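Local structure of nucleoporin NUP170 (Chaetomium thermophilum, 5HAX) at residues T238-L242 / T253-E257. The protein is a nuclear pore complex nucleoporin that probably serves as a scaffold component, pairing a beta-propeller domain with a helical region. Sequence-based numbering, arbitrary orientation.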
# COMPACT_ATOMS: atom_id res chain seq x y z
N THR A 238 -3.08 -13.21 -4.87
CA THR A 238 -4.40 -12.95 -5.44
C THR A 238 -4.64 -13.76 -6.71
O THR A 238 -5.80 -13.94 -7.10
CB THR A 238 -4.56 -11.46 -5.76
OG1 THR A 238 -3.70 -11.10 -6.86
CG2 THR A 238 -4.22 -10.60 -4.55
N ARG A 239 -3.58 -14.25 -7.35
CA ARG A 239 -3.70 -15.09 -8.54
C ARG A 239 -3.12 -16.48 -8.34
O ARG A 239 -3.13 -17.28 -9.28
CB ARG A 239 -2.99 -14.41 -9.72
CG ARG A 239 -3.37 -12.96 -9.94
CD ARG A 239 -2.63 -12.39 -11.14
NE ARG A 239 -2.58 -10.93 -11.14
CZ ARG A 239 -3.38 -10.14 -11.86
NH1 ARG A 239 -3.23 -8.83 -11.79
NH2 ARG A 239 -4.32 -10.66 -12.65
N ASN A 240 -2.63 -16.79 -7.14
CA ASN A 240 -1.96 -18.07 -6.85
C ASN A 240 -0.80 -18.31 -7.81
O ASN A 240 -0.56 -19.44 -8.25
CB ASN A 240 -2.96 -19.23 -6.90
CG ASN A 240 -3.99 -19.16 -5.79
OD1 ASN A 240 -3.72 -18.65 -4.70
ND2 ASN A 240 -5.18 -19.67 -6.06
N LEU A 241 -0.05 -17.25 -8.12
CA LEU A 241 1.07 -17.33 -9.04
C LEU A 241 2.39 -17.11 -8.31
O LEU A 241 2.45 -16.49 -7.25
CB LEU A 241 0.93 -16.31 -10.17
CG LEU A 241 -0.26 -16.48 -11.11
CD1 LEU A 241 -0.26 -15.38 -12.16
CD2 LEU A 241 -0.25 -17.85 -11.78
N LEU A 242 3.44 -17.65 -8.92
CA LEU A 242 4.82 -17.46 -8.49
C LEU A 242 5.65 -17.15 -9.73
O LEU A 242 5.53 -17.85 -10.74
CB LEU A 242 5.35 -18.71 -7.78
CG LEU A 242 6.79 -18.71 -7.28
CD1 LEU A 242 6.97 -17.75 -6.12
CD2 LEU A 242 7.20 -20.12 -6.87
N THR A 253 6.57 -18.20 -15.15
CA THR A 253 5.36 -18.10 -14.35
C THR A 253 4.93 -19.50 -13.92
O THR A 253 4.85 -20.41 -14.75
CB THR A 253 4.22 -17.43 -15.13
OG1 THR A 253 4.65 -16.14 -15.59
CG2 THR A 253 2.97 -17.27 -14.26
N TYR A 254 4.66 -19.66 -12.62
CA TYR A 254 4.21 -20.92 -12.04
C TYR A 254 2.86 -20.70 -11.38
O TYR A 254 2.62 -19.64 -10.79
CB TYR A 254 5.22 -21.45 -11.01
CG TYR A 254 6.61 -21.69 -11.56
CD1 TYR A 254 7.49 -20.64 -11.76
CD2 TYR A 254 7.04 -22.98 -11.86
CE1 TYR A 254 8.76 -20.86 -12.25
CE2 TYR A 254 8.31 -23.20 -12.35
CZ TYR A 254 9.17 -22.14 -12.54
OH TYR A 254 10.44 -22.36 -13.03
N HIS A 255 1.99 -21.70 -11.47
CA HIS A 255 0.65 -21.63 -10.90
C HIS A 255 0.50 -22.68 -9.81
O HIS A 255 0.91 -23.83 -9.99
CB HIS A 255 -0.42 -21.83 -11.98
CG HIS A 255 -1.82 -21.81 -11.44
ND1 HIS A 255 -2.63 -22.92 -11.43
CD2 HIS A 255 -2.55 -20.81 -10.90
CE1 HIS A 255 -3.80 -22.61 -10.90
NE2 HIS A 255 -3.78 -21.33 -10.57
N MET A 256 -0.08 -22.27 -8.68
CA MET A 256 -0.32 -23.18 -7.56
C MET A 256 -1.72 -23.76 -7.72
O MET A 256 -2.71 -23.28 -7.15
CB MET A 256 -0.16 -22.44 -6.23
CG MET A 256 1.25 -21.93 -5.99
SD MET A 256 1.35 -20.83 -4.57
CE MET A 256 2.14 -19.40 -5.32
N GLU A 257 -1.81 -24.83 -8.52
CA GLU A 257 -3.08 -25.48 -8.78
C GLU A 257 -3.60 -26.25 -7.57
O GLU A 257 -4.74 -26.73 -7.61
CB GLU A 257 -2.96 -26.44 -9.97
CG GLU A 257 -1.86 -27.48 -9.83
CD GLU A 257 -1.84 -28.45 -11.00
OE1 GLU A 257 -2.69 -28.33 -11.90
OE2 GLU A 257 -0.96 -29.34 -11.01
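Leu241 and Leu242 pair with His255 and Tyr254 where the two inner strands of a four-stranded antiparallel sheet meet, at the end of the hairpin 241-246/251-255 remote from its turn. Leu242 and Tyr254 form the hydrogen-bonded pair: Leu242 N donates to Tyr254 O at 2.9 Å, and Tyr254 N to Leu242 O at 2.8 Å. A third bond, from Met256 N to Asn240 O (2.9 Å), is nearly straight at 169° and carries the pairing past the start of strand 241-246. Between that bond and the Leu242-Tyr254 pair lies the non-hydrogen-bonded pair Leu241-His255, where Leu241 CA comes within 3.3 Å of Tyr254 O as a CA-H...O contact.

The sheet belongs to the Nup133 N-terminal-like beta-propeller region, and its up-and-down strand order is that of a propeller blade, with strands 230-236 and 263-268 flanking the hairpin. Asn240, its backbone in the left-handed helical region (phi 56°), joins Leu241 opposite Asp236 in a G1 beta bulge that turns the chain from strand 230-236 into the hairpin; asparagine tolerates this conformation better than most residues. Arg239 leads away to salt-bridge Asp236 and bond to the carbonyls of Ile299, Ala304 and Ser305.

Both leucines are buried and apolar, pointing to opposite faces of the sheet, Leu241 with His255, Leu242 with Tyr254 and Met256. The flat imidazole of His255 takes Leu241 CD2 at its edge, 3.9 Å from His255 CD2, and Arg239 O in its plane; Leu241 CD2 also meets the methyl of Thr253. With CG anti to the carbonyl carbon (chi1 -64°) and a bend at chi3, the unbranched Met256 reaches across to the neighbouring strand, where CE ends 3.5 Å from Leu241 O and also touches Leu242 CB (4.1 Å). Tyr254 turns its ring edge to Leu242 O and also touches Ile197 and Lys264.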